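Local coordinates for protein 432aa long hypothetical deoxyribodipyrimidine photolyase (Sulfolobus tokodaii, PDB 2E0I) that probably repairs ultraviolet-damaged DNA by light-driven splitting of pyrimidine dimers, using one FAD for catalysis and a second FAD as a likely light-harvesting cofactor, at residues F250-F261 against D342-W350. Residues are numbered along the deposited sequence; the frame is centred on the assembly and turned at random.
Sequences FTLLAYYNPHVF and DPAINNGNW. With FAD (flavin-adenine dinucleotide), chain E.
The ring of Phe250 lies against bare backbone: Gly348 offers it no side chain, and the carbonyl carbon of Gly348 sits 3.5 Å above one ring face, near the rim. Glycine suits this place, since a CB here would probably crowd CD1 of Phe250. The aromatic knob thus fits the hole formed by Ala344, Ile345, Gly348 and Asn349, where helices 238-256 and 343-353 of the FAD-binding domain cross, their local segments at 92°. CB of Ala254 meets CB of Ala344. The turn after helix 238-256 adds a polar clasp: Asn347 ND2 donates to Val260 O at 3.0 Å, from above the carbonyl plane, and the same ND2 also bonds to OE1 of Glu331. CG of Asn347 stands anti to the backbone N (chi1 -174°), carrying the amide across to Val260, while Phe261 turns its ring edge to the Pro343-Ala344 peptide. Asn349 suits adenine because its amide both donates and accepts: ND2 gives to FAD N1A at 3.1 Å, and OD1 receives from N6A at 2.9 Å. ND2 also donates to Ile345 O, which fixes the amide's rotation. Phe250 also sets its ring edge near N1A; an alanine here would probably leave a gap over Gly348 and the Asn349 amide less confined. Adenine and isoalloxazine both lie beside Asn349, as in the U-shaped, catalytic FAD of photolyases, so the ring backs an amide whose complementary bonds suggest specific adenine recognition.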
loop_
_atom_site.group_PDB
_atom_site.type_symbol
_atom_site.label_atom_id
_atom_site.label_comp_id
_atom_site.label_asym_id
_atom_site.label_seq_id
_atom_site.Cartn_x
_atom_site.Cartn_y
_atom_site.Cartn_z
ATOM N N PHE A 250 -7.136 -6.265 6.580
ATOM C CA PHE A 250 -6.006 -5.658 7.258
ATOM C C PHE A 250 -6.267 -4.224 7.701
ATOM O O PHE A 250 -5.808 -3.811 8.763
ATOM C CB PHE A 250 -4.762 -5.730 6.389
ATOM C CG PHE A 250 -4.109 -7.088 6.376
ATOM C CD1 PHE A 250 -3.822 -7.749 7.565
ATOM C CD2 PHE A 250 -3.756 -7.694 5.175
ATOM C CE1 PHE A 250 -3.198 -8.992 7.561
ATOM C CE2 PHE A 250 -3.124 -8.943 5.165
ATOM C CZ PHE A 250 -2.847 -9.592 6.361
ATOM N N THR A 251 -7.009 -3.472 6.902
ATOM C CA THR A 251 -7.343 -2.091 7.239
ATOM C C THR A 251 -8.161 -2.063 8.530
ATOM O O THR A 251 -7.827 -1.333 9.469
ATOM C CB THR A 251 -8.175 -1.434 6.113
ATOM O OG1 THR A 251 -7.355 -1.290 4.950
ATOM C CG2 THR A 251 -8.720 -0.078 6.545
ATOM N N LEU A 252 -9.234 -2.859 8.565
ATOM C CA LEU A 252 -10.113 -2.947 9.729
ATOM C C LEU A 252 -9.375 -3.532 10.929
ATOM O O LEU A 252 -9.567 -3.099 12.063
ATOM C CB LEU A 252 -11.337 -3.794 9.386
ATOM C CG LEU A 252 -12.325 -3.097 8.449
ATOM C CD1 LEU A 252 -13.477 -4.026 8.146
ATOM C CD2 LEU A 252 -12.839 -1.820 9.096
ATOM N N LEU A 253 -8.525 -4.517 10.680
ATOM C CA LEU A 253 -7.757 -5.101 11.758
ATOM C C LEU A 253 -7.009 -3.964 12.457
ATOM O O LEU A 253 -7.063 -3.821 13.673
ATOM C CB LEU A 253 -6.760 -6.111 11.207
ATOM C CG LEU A 253 -5.995 -6.892 12.274
ATOM C CD1 LEU A 253 -6.962 -7.777 13.042
ATOM C CD2 LEU A 253 -4.944 -7.756 11.613
ATOM N N ALA A 254 -6.327 -3.142 11.669
ATOM C CA ALA A 254 -5.563 -2.028 12.211
ATOM C C ALA A 254 -6.469 -0.976 12.818
ATOM O O ALA A 254 -6.139 -0.363 13.829
ATOM C CB ALA A 254 -4.702 -1.401 11.123
ATOM N N TYR A 255 -7.616 -0.756 12.204
ATOM C CA TYR A 255 -8.525 0.245 12.717
ATOM C C TYR A 255 -8.979 -0.074 14.142
ATOM O O TYR A 255 -9.083 0.826 14.980
ATOM C CB TYR A 255 -9.738 0.356 11.803
ATOM C CG TYR A 255 -10.760 1.331 12.286
ATOM C CD1 TYR A 255 -10.445 2.672 12.433
ATOM C CD2 TYR A 255 -12.057 0.912 12.589
ATOM C CE1 TYR A 255 -11.404 3.593 12.872
ATOM C CE2 TYR A 255 -13.032 1.818 13.031
ATOM C CZ TYR A 255 -12.701 3.162 13.171
ATOM O OH TYR A 255 -13.653 4.064 13.607
ATOM N N TYR A 256 -9.239 -1.349 14.412
ATOM C CA TYR A 256 -9.702 -1.774 15.722
ATOM C C TYR A 256 -8.587 -2.177 16.685
ATOM O O TYR A 256 -8.854 -2.476 17.848
ATOM C CB TYR A 256 -10.703 -2.922 15.559
ATOM C CG TYR A 256 -12.056 -2.481 15.028
ATOM C CD1 TYR A 256 -12.896 -1.653 15.788
ATOM C CD2 TYR A 256 -12.505 -2.901 13.778
ATOM C CE1 TYR A 256 -14.140 -1.262 15.321
ATOM C CE2 TYR A 256 -13.756 -2.512 13.301
ATOM C CZ TYR A 256 -14.562 -1.692 14.078
ATOM O OH TYR A 256 -15.773 -1.276 13.590
ATOM N N ASN A 257 -7.349 -2.177 16.202
ATOM C CA ASN A 257 -6.189 -2.542 17.014
ATOM C C ASN A 257 -5.031 -1.609 16.661
ATOM O O ASN A 257 -3.991 -2.036 16.154
ATOM C CB ASN A 257 -5.767 -3.992 16.749
ATOM C CG ASN A 257 -6.874 -5.002 17.042
ATOM O OD1 ASN A 257 -7.254 -5.231 18.202
ATOM N ND2 ASN A 257 -7.399 -5.614 15.986
ATOM N N PRO A 258 -5.195 -0.313 16.940
ATOM C CA PRO A 258 -4.173 0.693 16.652
ATOM C C PRO A 258 -2.768 0.326 17.138
ATOM O O PRO A 258 -1.772 0.800 16.594
ATOM C CB PRO A 258 -4.705 1.937 17.355
ATOM C CG PRO A 258 -6.175 1.736 17.347
ATOM C CD PRO A 258 -6.314 0.279 17.689
ATOM N N HIS A 259 -2.674 -0.511 18.161
ATOM C CA HIS A 259 -1.365 -0.864 18.676
ATOM C C HIS A 259 -0.489 -1.591 17.666
ATOM O O HIS A 259 0.724 -1.677 17.861
ATOM C CB HIS A 259 -1.477 -1.703 19.966
ATOM C CG HIS A 259 -1.929 -3.117 19.751
ATOM N ND1 HIS A 259 -3.258 -3.467 19.607
ATOM C CD2 HIS A 259 -1.221 -4.270 19.637
ATOM C CE1 HIS A 259 -3.346 -4.773 19.415
ATOM N NE2 HIS A 259 -2.124 -5.284 19.429
ATOM N N VAL A 260 -1.068 -2.117 16.590
ATOM C CA VAL A 260 -0.226 -2.829 15.633
ATOM C C VAL A 260 0.856 -1.906 15.092
ATOM O O VAL A 260 1.943 -2.356 14.726
ATOM C CB VAL A 260 -1.022 -3.427 14.446
ATOM C CG1 VAL A 260 -2.080 -4.386 14.966
ATOM C CG2 VAL A 260 -1.639 -2.315 13.610
ATOM N N PHE A 261 0.574 -0.611 15.049
ATOM C CA PHE A 261 1.566 0.328 14.560
ATOM C C PHE A 261 2.586 0.616 15.644
ATOM O O PHE A 261 2.480 1.605 16.356
ATOM C CB PHE A 261 0.888 1.614 14.119
ATOM C CG PHE A 261 0.011 1.441 12.921
ATOM C CD1 PHE A 261 0.541 0.965 11.723
ATOM C CD2 PHE A 261 -1.344 1.734 12.986
ATOM C CE1 PHE A 261 -0.263 0.781 10.610
ATOM C CE2 PHE A 261 -2.158 1.554 11.876
ATOM C CZ PHE A 261 -1.615 1.076 10.683
ATOM N N ASP A 342 0.759 1.009 1.898
ATOM C CA ASP A 342 -0.452 1.192 2.680
ATOM C C ASP A 342 -0.097 0.810 4.122
ATOM O O ASP A 342 0.131 -0.366 4.419
ATOM C CB ASP A 342 -1.565 0.294 2.158
ATOM C CG ASP A 342 -2.910 0.625 2.772
ATOM O OD1 ASP A 342 -3.051 0.518 4.021
ATOM O OD2 ASP A 342 -3.822 1.001 1.991
ATOM N N PRO A 343 -0.052 1.799 5.036
ATOM C CA PRO A 343 0.292 1.530 6.436
ATOM C C PRO A 343 -0.306 0.259 7.032
ATOM O O PRO A 343 0.432 -0.599 7.512
ATOM C CB PRO A 343 -0.177 2.792 7.151
ATOM C CG PRO A 343 0.028 3.853 6.120
ATOM C CD PRO A 343 -0.492 3.197 4.868
ATOM N N ALA A 344 -1.630 0.133 6.984
ATOM C CA ALA A 344 -2.302 -1.040 7.562
ATOM C C ALA A 344 -2.062 -2.333 6.802
ATOM O O ALA A 344 -1.822 -3.383 7.396
ATOM C CB ALA A 344 -3.796 -0.790 7.671
ATOM N N ILE A 345 -2.138 -2.264 5.482
ATOM C CA ILE A 345 -1.924 -3.450 4.682
ATOM C C ILE A 345 -0.469 -3.908 4.789
ATOM O O ILE A 345 -0.206 -5.101 4.923
ATOM C CB ILE A 345 -2.340 -3.190 3.211
ATOM C CG1 ILE A 345 -3.835 -2.826 3.181
ATOM C CG2 ILE A 345 -2.060 -4.413 2.351
ATOM C CD1 ILE A 345 -4.401 -2.549 1.813
ATOM N N ASN A 346 0.472 -2.970 4.762
ATOM C CA ASN A 346 1.879 -3.336 4.880
ATOM C C ASN A 346 2.132 -3.935 6.269
ATOM O O ASN A 346 2.762 -4.992 6.397
ATOM C CB ASN A 346 2.780 -2.114 4.663
ATOM C CG ASN A 346 4.265 -2.473 4.648
ATOM O OD1 ASN A 346 4.691 -3.379 3.935
ATOM N ND2 ASN A 346 5.056 -1.756 5.434
ATOM N N ASN A 347 1.632 -3.268 7.307
ATOM C CA ASN A 347 1.809 -3.750 8.672
ATOM C C ASN A 347 1.209 -5.146 8.863
ATOM O O ASN A 347 1.874 -6.058 9.381
ATOM C CB ASN A 347 1.157 -2.783 9.656
ATOM C CG ASN A 347 1.438 -3.155 11.094
ATOM O OD1 ASN A 347 0.917 -4.151 11.610
ATOM N ND2 ASN A 347 2.287 -2.367 11.752
ATOM N N GLY A 348 -0.046 -5.299 8.433
ATOM C CA GLY A 348 -0.746 -6.562 8.562
ATOM C C GLY A 348 0.030 -7.709 7.970
ATOM O O GLY A 348 0.194 -8.764 8.592
ATOM N N ASN A 349 0.528 -7.495 6.761
ATOM C CA ASN A 349 1.289 -8.518 6.071
ATOM C C ASN A 349 2.600 -8.864 6.759
ATOM O O ASN A 349 2.941 -10.039 6.866
ATOM C CB ASN A 349 1.528 -8.088 4.630
ATOM C CG ASN A 349 0.378 -8.481 3.709
ATOM O OD1 ASN A 349 0.280 -9.631 3.289
ATOM N ND2 ASN A 349 -0.495 -7.529 3.397
ATOM N N TRP A 350 3.335 -7.861 7.238
ATOM C CA TRP A 350 4.595 -8.150 7.911
ATOM C C TRP A 350 4.371 -8.997 9.151
ATOM O O TRP A 350 5.041 -10.012 9.356
ATOM C CB TRP A 350 5.334 -6.865 8.297
ATOM C CG TRP A 350 6.187 -6.329 7.185
ATOM C CD1 TRP A 350 5.847 -5.364 6.275
ATOM C CD2 TRP A 350 7.494 -6.790 6.812
ATOM N NE1 TRP A 350 6.864 -5.201 5.354
ATOM C CE2 TRP A 350 7.884 -6.062 5.661
ATOM C CE3 TRP A 350 8.368 -7.747 7.333
ATOM C CZ2 TRP A 350 9.106 -6.263 5.030
ATOM C CZ3 TRP A 350 9.586 -7.949 6.705
ATOM C CH2 TRP A 350 9.944 -7.211 5.567
HETATM P PA FAD E . -2.223 -9.210 -7.613
HETATM O O1A FAD E . -2.394 -8.966 -9.063
HETATM O O2A FAD E . -2.246 -10.540 -6.966
HETATM O O5B FAD E . -3.702 -8.717 -7.210
HETATM C C5B FAD E . -4.355 -9.181 -6.026
HETATM C C4B FAD E . -5.043 -8.011 -5.319
HETATM O O4B FAD E . -5.697 -8.439 -4.112
HETATM C C3B FAD E . -3.997 -6.970 -4.915
HETATM O O3B FAD E . -3.938 -5.963 -5.928
HETATM C C2B FAD E . -4.659 -6.372 -3.675
HETATM O O2B FAD E . -5.737 -5.520 -4.066
HETATM C C1B FAD E . -5.202 -7.643 -3.021
HETATM N N9A FAD E . -4.142 -8.395 -2.308
HETATM C C8A FAD E . -3.445 -9.432 -2.771
HETATM N N7A FAD E . -2.651 -9.901 -1.810
HETATM C C5A FAD E . -2.841 -9.156 -0.725
HETATM C C6A FAD E . -2.316 -9.148 0.563
HETATM N N6A FAD E . -1.421 -10.055 0.941
HETATM N N1A FAD E . -2.732 -8.213 1.431
HETATM C C2A FAD E . -3.630 -7.305 1.091
HETATM N N3A FAD E . -4.154 -7.286 -0.122
HETATM C C4A FAD E . -3.785 -8.189 -1.043
HETATM N N1 FAD E . -0.133 -4.331 -0.629
HETATM C C2 FAD E . -0.336 -2.946 -0.683
HETATM O O2 FAD E . -1.197 -2.466 -1.417
HETATM N N3 FAD E . 0.483 -2.090 0.064
HETATM C C4 FAD E . 1.506 -2.630 0.853
HETATM O O4 FAD E . 2.189 -1.885 1.553
HETATM C C4X FAD E . 1.714 -4.005 0.889
HETATM N N5 FAD E . 2.795 -4.521 1.613
HETATM C C5X FAD E . 3.005 -5.904 1.677
HETATM C C6 FAD E . 4.077 -6.394 2.417
HETATM C C7 FAD E . 4.277 -7.766 2.518
HETATM C C7M FAD E . 5.445 -8.278 3.364
HETATM C C8 FAD E . 3.408 -8.645 1.872
HETATM C C8M FAD E . 3.586 -10.160 1.988
HETATM C C9 FAD E . 2.340 -8.145 1.133
HETATM C C9A FAD E . 2.124 -6.773 1.033
HETATM N N10 FAD E . 1.035 -6.255 0.307
HETATM C C10 FAD E . 0.896 -4.865 0.157
HETATM C "C1'" FAD E . 0.058 -7.171 -0.334
HETATM C "C2'" FAD E . 0.323 -7.613 -1.776
HETATM O "O2'" FAD E . 1.635 -8.166 -1.898
HETATM C "C3'" FAD E . 0.136 -6.475 -2.783
HETATM O "O3'" FAD E . -1.163 -5.902 -2.612
HETATM C "C4'" FAD E . 0.255 -6.981 -4.223
HETATM O "O4'" FAD E . 1.525 -7.610 -4.421
HETATM C "C5'" FAD E . 0.099 -5.834 -5.223
HETATM O "O5'" FAD E . 0.310 -6.286 -6.565
HETATM P P FAD E . -0.918 -6.704 -7.518
HETATM O O1P FAD E . -1.922 -5.617 -7.473
HETATM O O2P FAD E . -0.344 -7.072 -8.832
HETATM O O3P FAD E . -1.526 -8.010 -6.791
#